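Local structure of putative membrane anchored protein (3LSO) at residues G225-F230 with A264-A269; P334-E339 with D399-V404; N343-V348 with G425-Q430. The protein is of unknown function but is a putative membrane-anchored protein, probably displayed at the bacterial surface as an elongated molecule built of beta strands and loops, without helices. All coordinates share one frame; numbering follows the deposited sequence.

Interaction 1 (G225-F230 with A264-A269)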
loop_
_atom_site.group_PDB
_atom_site.type_symbol
_atom_site.label_atom_id
_atom_site.label_comp_id
_atom_site.label_asym_id
_atom_site.label_seq_id
_atom_site.Cartn_x
_atom_site.Cartn_y
_atom_site.Cartn_z
ATOM N N GLY B 225 -19.072 -12.261 -9.061
ATOM C CA GLY B 225 -19.282 -10.993 -8.375
ATOM C C GLY B 225 -19.238 -9.741 -9.235
ATOM O O GLY B 225 -18.995 -9.803 -10.448
ATOM N N LYS B 226 -19.464 -8.604 -8.573
ATOM C CA LYS B 226 -19.547 -7.283 -9.180
ATOM C C LYS B 226 -18.808 -6.250 -8.312
ATOM O O LYS B 226 -18.572 -6.490 -7.129
ATOM C CB LYS B 226 -21.019 -6.874 -9.298
ATOM C CG LYS B 226 -21.685 -7.190 -10.635
ATOM C CD LYS B 226 -23.205 -7.441 -10.493
ATOM C CE LYS B 226 -23.928 -7.308 -11.846
ATOM N NZ LYS B 226 -24.985 -8.333 -12.015
ATOM N N VAL B 227 -18.461 -5.100 -8.890
ATOM C CA VAL B 227 -17.882 -3.984 -8.124
ATOM C C VAL B 227 -18.699 -2.698 -8.243
ATOM O O VAL B 227 -19.089 -2.311 -9.339
ATOM C CB VAL B 227 -16.418 -3.696 -8.536
ATOM C CG1 VAL B 227 -15.950 -2.344 -8.014
ATOM C CG2 VAL B 227 -15.507 -4.801 -8.033
ATOM N N GLN B 228 -18.959 -2.058 -7.106
ATOM C CA GLN B 228 -19.605 -0.763 -7.082
ATOM C C GLN B 228 -18.574 0.323 -6.859
ATOM O O GLN B 228 -17.845 0.304 -5.862
ATOM C CB GLN B 228 -20.647 -0.675 -5.982
ATOM C CG GLN B 228 -21.343 0.677 -5.960
ATOM C CD GLN B 228 -22.143 0.942 -7.234
ATOM O OE1 GLN B 228 -21.690 1.656 -8.136
ATOM N NE2 GLN B 228 -23.329 0.341 -7.322
ATOM N N PHE B 229 -18.501 1.265 -7.789
ATOM C CA PHE B 229 -17.583 2.380 -7.641
ATOM C C PHE B 229 -18.292 3.538 -6.975
ATOM O O PHE B 229 -19.524 3.634 -7.018
ATOM C CB PHE B 229 -17.022 2.802 -8.995
ATOM C CG PHE B 229 -16.055 1.812 -9.572
ATOM C CD1 PHE B 229 -16.479 0.846 -10.453
ATOM C CD2 PHE B 229 -14.722 1.840 -9.212
ATOM C CE1 PHE B 229 -15.587 -0.057 -10.979
ATOM C CE2 PHE B 229 -13.838 0.950 -9.735
ATOM C CZ PHE B 229 -14.272 -0.007 -10.622
ATOM N N PHE B 230 -17.513 4.401 -6.340
ATOM C CA PHE B 230 -18.055 5.598 -5.744
ATOM C C PHE B 230 -17.144 6.756 -6.065
ATOM O O PHE B 230 -15.914 6.614 -6.090
ATOM C CB PHE B 230 -18.125 5.463 -4.237
ATOM C CG PHE B 230 -19.090 4.438 -3.757
ATOM C CD1 PHE B 230 -20.338 4.814 -3.290
ATOM C CD2 PHE B 230 -18.738 3.098 -3.713
ATOM C CE1 PHE B 230 -21.235 3.866 -2.804
ATOM C CE2 PHE B 230 -19.642 2.136 -3.236
ATOM C CZ PHE B 230 -20.892 2.528 -2.784
ATOM N N ALA B 264 -13.883 1.708 -4.341
ATOM C CA ALA B 264 -14.307 0.477 -5.006
ATOM C C ALA B 264 -14.763 -0.481 -3.932
ATOM O O ALA B 264 -14.090 -0.630 -2.892
ATOM C CB ALA B 264 -13.168 -0.135 -5.794
ATOM N N ARG B 265 -15.903 -1.125 -4.186
ATOM C CA ARG B 265 -16.541 -2.000 -3.214
ATOM C C ARG B 265 -16.976 -3.279 -3.900
ATOM O O ARG B 265 -17.670 -3.239 -4.917
ATOM C CB ARG B 265 -17.749 -1.306 -2.591
ATOM C CG ARG B 265 -18.671 -2.254 -1.856
ATOM C CD ARG B 265 -19.654 -1.541 -0.957
ATOM N NE ARG B 265 -18.980 -0.975 0.202
ATOM C CZ ARG B 265 -19.555 -0.159 1.076
ATOM N NH1 ARG B 265 -20.828 0.177 0.935
ATOM N NH2 ARG B 265 -18.856 0.322 2.096
ATOM N N PHE B 266 -16.560 -4.414 -3.344
ATOM C CA PHE B 266 -16.935 -5.727 -3.882
ATOM C C PHE B 266 -18.342 -6.153 -3.439
ATOM O O PHE B 266 -18.675 -6.106 -2.252
ATOM C CB PHE B 266 -15.887 -6.791 -3.524
ATOM C CG PHE B 266 -16.078 -8.102 -4.231
ATOM C CD1 PHE B 266 -15.846 -8.215 -5.600
ATOM C CD2 PHE B 266 -16.479 -9.239 -3.526
ATOM C CE1 PHE B 266 -16.019 -9.444 -6.264
ATOM C CE2 PHE B 266 -16.650 -10.476 -4.178
ATOM C CZ PHE B 266 -16.418 -10.577 -5.550
ATOM N N ILE B 267 -19.160 -6.528 -4.426
ATOM C CA ILE B 267 -20.488 -7.115 -4.211
ATOM C C ILE B 267 -20.414 -8.605 -4.508
ATOM O O ILE B 267 -19.853 -9.019 -5.520
ATOM C CB ILE B 267 -21.587 -6.460 -5.109
ATOM C CG1 ILE B 267 -21.778 -4.969 -4.773
ATOM C CG2 ILE B 267 -22.919 -7.213 -4.998
ATOM C CD1 ILE B 267 -22.367 -4.675 -3.362
ATOM N N ASP B 268 -20.994 -9.396 -3.615
ATOM C CA ASP B 268 -20.960 -10.855 -3.697
ATOM C C ASP B 268 -22.024 -11.416 -4.644
ATOM O O ASP B 268 -23.035 -10.760 -4.909
ATOM C CB ASP B 268 -21.227 -11.413 -2.310
ATOM C CG ASP B 268 -20.280 -12.498 -1.942
ATOM O OD1 ASP B 268 -19.353 -12.748 -2.742
ATOM O OD2 ASP B 268 -20.451 -13.094 -0.853
ATOM N N ALA B 269 -21.822 -12.634 -5.139
ATOM C CA ALA B 269 -22.890 -13.306 -5.885
ATOM C C ALA B 269 -24.188 -13.207 -5.075
ATOM O O ALA B 269 -25.222 -12.772 -5.597
ATOM C CB ALA B 269 -22.528 -14.764 -6.165
#

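Interaction 2 (P334-E339 with D399-V404)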
loop_
_atom_site.group_PDB
_atom_site.type_symbol
_atom_site.label_atom_id
_atom_site.label_comp_id
_atom_site.label_asym_id
_atom_site.label_seq_id
_atom_site.Cartn_x
_atom_site.Cartn_y
_atom_site.Cartn_z
ATOM N N PRO B 334 24.477 28.139 -24.054
ATOM C CA PRO B 334 23.493 29.197 -23.925
ATOM C C PRO B 334 22.160 28.879 -24.609
ATOM O O PRO B 334 22.080 27.997 -25.458
ATOM C CB PRO B 334 24.156 30.337 -24.665
ATOM C CG PRO B 334 24.894 29.661 -25.769
ATOM C CD PRO B 334 25.415 28.408 -25.160
ATOM N N ILE B 335 21.115 29.598 -24.233
ATOM C CA ILE B 335 19.855 29.510 -24.927
ATOM C C ILE B 335 19.348 30.939 -25.059
ATOM O O ILE B 335 19.894 31.852 -24.419
ATOM C CB ILE B 335 18.814 28.643 -24.169
ATOM C CG1 ILE B 335 18.448 29.275 -22.832
ATOM C CG2 ILE B 335 19.330 27.243 -23.963
ATOM C CD1 ILE B 335 17.287 28.590 -22.104
ATOM N N ARG B 336 18.312 31.119 -25.883
ATOM C CA ARG B 336 17.698 32.428 -26.119
ATOM C C ARG B 336 16.307 32.442 -25.579
ATOM O O ARG B 336 15.506 31.598 -25.968
ATOM C CB ARG B 336 17.654 32.693 -27.603
ATOM C CG ARG B 336 19.021 32.519 -28.253
ATOM C CD ARG B 336 19.824 33.804 -28.089
ATOM N NE ARG B 336 19.249 34.901 -28.883
ATOM C CZ ARG B 336 19.683 36.146 -28.825
ATOM N NH1 ARG B 336 20.699 36.438 -27.997
ATOM N NH2 ARG B 336 19.125 37.082 -29.586
ATOM N N VAL B 337 16.034 33.376 -24.660
ATOM C CA VAL B 337 14.716 33.536 -24.049
ATOM C C VAL B 337 14.324 34.997 -24.161
ATOM O O VAL B 337 15.073 35.887 -23.755
ATOM C CB VAL B 337 14.721 33.137 -22.542
ATOM C CG1 VAL B 337 13.421 33.550 -21.833
ATOM C CG2 VAL B 337 14.971 31.647 -22.348
ATOM N N TYR B 338 13.138 35.242 -24.696
ATOM C CA TYR B 338 12.642 36.586 -24.892
ATOM C C TYR B 338 11.720 37.035 -23.771
ATOM O O TYR B 338 12.069 37.971 -23.080
ATOM C CB TYR B 338 11.941 36.671 -26.242
ATOM C CG TYR B 338 12.710 35.978 -27.344
ATOM C CD1 TYR B 338 14.064 36.268 -27.547
ATOM C CD2 TYR B 338 12.096 35.028 -28.189
ATOM C CE1 TYR B 338 14.794 35.668 -28.528
ATOM C CE2 TYR B 338 12.845 34.405 -29.201
ATOM C CZ TYR B 338 14.208 34.751 -29.345
ATOM O OH TYR B 338 15.005 34.194 -30.307
ATOM N N GLU B 339 10.535 36.428 -23.616
ATOM C CA GLU B 339 9.615 36.794 -22.518
ATOM C C GLU B 339 9.423 35.673 -21.560
ATOM O O GLU B 339 9.396 34.503 -21.951
ATOM C CB GLU B 339 8.223 37.091 -23.020
ATOM C CG GLU B 339 7.745 38.459 -22.797
ATOM C CD GLU B 339 6.333 38.595 -23.306
ATOM O OE1 GLU B 339 5.485 37.692 -23.011
ATOM O OE2 GLU B 339 6.091 39.587 -24.033
ATOM N N ASP B 399 16.809 43.392 -20.175
ATOM C CA ASP B 399 17.260 44.649 -20.762
ATOM C C ASP B 399 18.714 44.583 -21.195
ATOM O O ASP B 399 19.339 45.601 -21.450
ATOM C CB ASP B 399 16.981 45.841 -19.842
ATOM C CG ASP B 399 17.742 45.767 -18.513
ATOM O OD1 ASP B 399 18.322 44.698 -18.168
ATOM O OD2 ASP B 399 17.753 46.798 -17.800
ATOM N N THR B 400 19.255 43.378 -21.268
ATOM C CA THR B 400 20.547 43.138 -21.934
ATOM C C THR B 400 20.258 42.131 -23.040
ATOM O O THR B 400 19.136 42.072 -23.548
ATOM C CB THR B 400 21.584 42.566 -20.965
ATOM O OG1 THR B 400 20.988 41.455 -20.284
ATOM C CG2 THR B 400 21.980 43.609 -19.930
ATOM N N SER B 401 21.231 41.318 -23.408
ATOM C CA SER B 401 20.989 40.332 -24.429
ATOM C C SER B 401 19.941 39.321 -23.990
ATOM O O SER B 401 19.809 39.013 -22.798
ATOM C CB SER B 401 22.278 39.600 -24.779
ATOM O OG SER B 401 22.009 38.527 -25.671
ATOM N N TYR B 402 19.220 38.798 -24.978
ATOM C CA TYR B 402 18.297 37.680 -24.797
ATOM C C TYR B 402 19.024 36.345 -24.571
ATOM O O TYR B 402 18.378 35.279 -24.476
ATOM C CB TYR B 402 17.400 37.521 -26.039
ATOM C CG TYR B 402 16.239 38.491 -26.167
ATOM C CD1 TYR B 402 15.518 38.885 -25.057
ATOM C CD2 TYR B 402 15.857 38.997 -27.407
ATOM C CE1 TYR B 402 14.458 39.745 -25.157
ATOM C CE2 TYR B 402 14.789 39.850 -27.514
ATOM C CZ TYR B 402 14.097 40.226 -26.375
ATOM O OH TYR B 402 13.008 41.080 -26.433
ATOM N N SER B 403 20.345 36.366 -24.515
ATOM C CA SER B 403 21.043 35.125 -24.271
ATOM C C SER B 403 21.087 34.773 -22.784
ATOM O O SER B 403 21.451 35.590 -21.938
ATOM C CB SER B 403 22.442 35.159 -24.888
ATOM O OG SER B 403 22.355 34.916 -26.284
ATOM N N VAL B 404 20.712 33.538 -22.479
ATOM C CA VAL B 404 20.859 32.997 -21.149
ATOM C C VAL B 404 22.183 32.281 -21.165
ATOM O O VAL B 404 22.363 31.309 -21.886
ATOM C CB VAL B 404 19.714 32.060 -20.855
ATOM C CG1 VAL B 404 19.881 31.384 -19.475
ATOM C CG2 VAL B 404 18.409 32.839 -20.948
#

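Interaction 3 (N343-V348 with G425-Q430)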
loop_
_atom_site.group_PDB
_atom_site.type_symbol
_atom_site.label_atom_id
_atom_site.label_comp_id
_atom_site.label_asym_id
_atom_site.label_seq_id
_atom_site.Cartn_x
_atom_site.Cartn_y
_atom_site.Cartn_z
ATOM N N ASN B 343 1.169 33.551 -15.545
ATOM C CA ASN B 343 -0.229 33.657 -15.995
ATOM C C ASN B 343 -1.125 32.935 -14.996
ATOM O O ASN B 343 -1.023 31.717 -14.804
ATOM C CB ASN B 343 -0.399 33.023 -17.382
ATOM C CG ASN B 343 -1.817 33.210 -17.968
ATOM O OD1 ASN B 343 -2.242 34.324 -18.242
ATOM N ND2 ASN B 343 -2.515 32.118 -18.200
ATOM N N ALA B 344 -2.019 33.678 -14.366
ATOM C CA ALA B 344 -2.738 33.154 -13.216
ATOM C C ALA B 344 -4.041 32.514 -13.649
ATOM O O ALA B 344 -4.545 32.834 -14.720
ATOM C CB ALA B 344 -2.990 34.292 -12.237
ATOM N N PRO B 345 -4.611 31.624 -12.826
ATOM C CA PRO B 345 -5.949 31.188 -13.129
ATOM C C PRO B 345 -6.805 32.373 -13.476
ATOM O O PRO B 345 -6.607 33.479 -12.970
ATOM C CB PRO B 345 -6.435 30.635 -11.806
ATOM C CG PRO B 345 -5.232 30.099 -11.188
ATOM C CD PRO B 345 -4.132 31.041 -11.567
ATOM N N GLU B 346 -7.761 32.135 -14.349
ATOM C CA GLU B 346 -8.754 33.126 -14.702
ATOM C C GLU B 346 -9.430 33.663 -13.423
ATOM O O GLU B 346 -9.784 32.896 -12.531
ATOM C CB GLU B 346 -9.770 32.448 -15.632
ATOM C CG GLU B 346 -10.471 33.347 -16.646
ATOM C CD GLU B 346 -11.753 32.683 -17.232
ATOM O OE1 GLU B 346 -11.692 31.504 -17.712
ATOM O OE2 GLU B 346 -12.822 33.350 -17.219
ATOM N N ASP B 347 -9.575 34.985 -13.363
ATOM C CA ASP B 347 -10.173 35.736 -12.241
ATOM C C ASP B 347 -9.189 36.180 -11.184
ATOM O O ASP B 347 -9.514 37.096 -10.419
ATOM C CB ASP B 347 -11.368 35.023 -11.572
ATOM C CG ASP B 347 -12.636 35.095 -12.414
ATOM O OD1 ASP B 347 -12.629 35.805 -13.457
ATOM O OD2 ASP B 347 -13.647 34.440 -12.046
ATOM N N VAL B 348 -8.025 35.525 -11.103
ATOM C CA VAL B 348 -7.030 35.869 -10.094
ATOM C C VAL B 348 -6.311 37.174 -10.501
ATOM O O VAL B 348 -5.877 37.307 -11.653
ATOM C CB VAL B 348 -6.048 34.705 -9.851
ATOM C CG1 VAL B 348 -4.937 35.117 -8.920
ATOM C CG2 VAL B 348 -6.778 33.528 -9.273
ATOM N N GLY B 425 -12.027 24.008 -5.980
ATOM C CA GLY B 425 -11.288 23.186 -6.931
ATOM C C GLY B 425 -9.783 23.344 -6.811
ATOM O O GLY B 425 -9.295 23.955 -5.859
ATOM N N ILE B 426 -9.059 22.789 -7.788
ATOM C CA ILE B 426 -7.629 22.839 -7.832
ATOM C C ILE B 426 -7.174 23.749 -8.984
ATOM O O ILE B 426 -7.687 23.678 -10.099
ATOM C CB ILE B 426 -7.034 21.448 -8.027
ATOM C CG1 ILE B 426 -7.261 20.581 -6.795
ATOM C CG2 ILE B 426 -5.552 21.555 -8.240
ATOM C CD1 ILE B 426 -6.825 19.122 -6.962
ATOM N N TYR B 427 -6.177 24.578 -8.710
ATOM C CA TYR B 427 -5.800 25.651 -9.588
ATOM C C TYR B 427 -4.276 25.678 -9.561
ATOM O O TYR B 427 -3.693 25.362 -8.522
ATOM C CB TYR B 427 -6.357 26.969 -9.042
ATOM C CG TYR B 427 -7.883 27.115 -9.011
ATOM C CD1 TYR B 427 -8.585 27.650 -10.100
ATOM C CD2 TYR B 427 -8.613 26.753 -7.887
ATOM C CE1 TYR B 427 -9.981 27.792 -10.073
ATOM C CE2 TYR B 427 -10.001 26.888 -7.837
ATOM C CZ TYR B 427 -10.674 27.407 -8.932
ATOM O OH TYR B 427 -12.040 27.543 -8.870
HETATM N N MSE B 428 -3.632 25.999 -10.690
HETATM C CA MSE B 428 -2.181 26.179 -10.760
HETATM C C MSE B 428 -1.903 27.491 -11.424
HETATM O O MSE B 428 -2.734 27.994 -12.186
HETATM C CB MSE B 428 -1.542 25.144 -11.674
HETATM C CG MSE B 428 -1.220 23.806 -11.064
HETATM SE SE MSE B 428 -0.875 22.586 -12.527
HETATM C CE MSE B 428 -2.673 22.484 -13.214
ATOM N N PHE B 429 -0.719 28.034 -11.197
ATOM C CA PHE B 429 -0.265 29.120 -12.033
ATOM C C PHE B 429 0.482 28.599 -13.266
ATOM O O PHE B 429 0.969 27.459 -13.279
ATOM C CB PHE B 429 0.577 30.072 -11.209
ATOM C CG PHE B 429 -0.209 30.777 -10.165
ATOM C CD1 PHE B 429 -0.708 32.040 -10.391
ATOM C CD2 PHE B 429 -0.500 30.159 -8.958
ATOM C CE1 PHE B 429 -1.445 32.690 -9.439
ATOM C CE2 PHE B 429 -1.253 30.823 -7.980
ATOM C CZ PHE B 429 -1.720 32.086 -8.232
ATOM N N GLN B 430 0.556 29.416 -14.308
ATOM C CA GLN B 430 1.303 29.034 -15.496
ATOM C C GLN B 430 2.441 29.983 -15.718
ATOM O O GLN B 430 2.397 31.131 -15.252
ATOM C CB GLN B 430 0.390 29.082 -16.716
ATOM C CG GLN B 430 -0.782 28.095 -16.654
ATOM C CD GLN B 430 -1.690 28.191 -17.861
ATOM O OE1 GLN B 430 -1.992 29.278 -18.348
ATOM N NE2 GLN B 430 -2.127 27.047 -18.357
#

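Interaction 1 (G225-F230 with A264-A269)
With its CG turned opposite the backbone N (chi1 -170°), the ring of Phe266 leans along the neighbouring strand toward Gly225 and Val227. Its CZ comes to 4.0 Å from Gly225 CA, while Val227 CG2 reaches the ring edge at CD1. The other methyl of Val227, CG1, takes the position opposite the backbone N (chi1 165°) and lies 4.2 Å from Ala264 CB. The same CB touches Phe229 at CE2, so Val227, Phe229, Ala264 and Phe266 form one apolar surface.

Four backbone hydrogen bonds join the strands in antiparallel register. Lys226 and Ile267 exchange a pair, with Ile267 N to Lys226 O at 2.8 Å. Gln228 and Arg265 exchange the second, with Gln228 N to Arg265 O at 2.8 Å. Between them, Val227 faces Phe266 as a non-hydrogen-bonded pair.

These are inner strands of a five-stranded sheet, with strand 234-241 beyond one and strand 278-285 beyond the other. Phe229 reaches Ile211, Ala213 and Thr250, and Ala264 meets Ala213, on strands 208-214 and 247-253, an arrangement consistent with an immunoglobulin-like beta sandwich.

On the sheet face of Gln228 and Arg265, Arg265 CB meets the edge of the Phe230 ring at CE2, 4.0 Å away. Further along the same side chain the guanidinium plane stands 71° from the ring. Its charge goes to a salt bridge with Asp277, and NH1 also donates to the carbonyl of Pro462.

Interaction 2 (P334-E339 with D399-V404)
The rings of Tyr338 and Tyr402 meet edge-to-face, with the rim of Tyr338 directed at one face of Tyr402, centroids 4.8 Å apart and planes at 71°. Tyr338 CD1 is the atom that comes down on the ring, off its centre and toward CG and CD2. Tyr338 CA also lies over the Tyr402 ring, a CH-pi contact 4.0 Å from the centroid. Tyr378 packs against both rings, and its backbone N donates to the Tyr402 hydroxyl.

At the root of that ring, Tyr402 CB sits over the centre of the Arg336 guanidinium, 3.9 Å from CZ, with the guanidinium and ring planes 81° apart. The arginine chain is bent at both chi2 and chi3, which brings its end over residues 401-403. There NH1 donates in the guanidinium plane to Ser403 OG, at 2.8 Å.

On the other sheet face, Ile335 and Val404 run side by side, with Ile335 CG1 3.6 Å from Val404 CB. Val404 CG2 touches Val337 CG2.

Between the backbones, Ile335 and Val404 exchange hydrogen bonds, and Val337 N continues the pairing to Tyr402 O at 3.0 Å. At the start of the pairing, Ser401 OG accepts from Ser403 N at 3.0 Å. The whole is a short antiparallel strand, led in by an ST turn, beside strand 335-343, which in its pairing with strand 425-435 carries a classic beta bulge, Tyr338 and Glu339 both facing Tyr434.

Interaction 3 (N343-V348 with G425-Q430)
Asn343 and Gln430 form an antiparallel hydrogen-bonded pair where strand 335-343 runs out beside strand 425-435, and the chain then passes into a type II beta turn from Pro345 to Val348. The contact therefore joins the end of one strand, and the turn that follows it, to the neighbouring strand of the same sheet.

The polar part across the contact is threefold. Asn343 N donates to Gln430 O at 2.7 Å, and Gln430 N returns a bond to Asn343 O at 2.8 Å. The two side chains lie alongside each other on one sheet face, and Asn343 ND2 donates to Gln430 OE1 at 2.9 Å. This bond lies in the plane of the glutamine carbonyl and close to the asparagine amide plane, although the amides themselves are twisted by 30°. Asn343 CG stands opposite the backbone N (chi1 -175°), which brings the amide level with the extended glutamine. The remaining ends are used too: Asn343 OD1 accepts from Asn390 N, and Gln430 NE2 makes a weak bond to Ser445. With both ends engaged, the Asn343 amide is held against rotation. Within 343-348, the turn is closed by Val348 N donating to Pro345 O.

The apolar part gathers round Phe429. Ala344 CB approaches its ring at CE1, 3.6 Å away, and Val348 CG1 reaches the same atom more loosely, while Phe416 meets the ring from outside the two segments. Pro345 bridges to Tyr427 through CG, 4.0 Å from Tyr427 CB.

The side chains of Pro345 and Phe429 cross at about a right angle and make a CH-pi contact: Pro345 CD stands over one face of the Phe429 ring, 4.0 Å from the centroid and displaced toward the rim.

How the interactions relate
Interaction 1 comes first along the chain and is complete before either of the others begins. It belongs to a separate five-stranded sheet. The centre of interaction 1 lies about 57 Å from that of interaction 2 and about 37 Å from that of interaction 3. Interactions 2 and 3 lie in the following part of the molecule, with centres about 27 Å apart. Both use strand 335-343: interaction 2 pairs its beginning with the short strand 403-404, and interaction 3 pairs its end with strand 425-435; because 399-404 precedes 425-430 in the chain, the segments alternate. The three contacts thus sample two successive beta-sheet regions of an elongated protein, consistent with modules arranged in series.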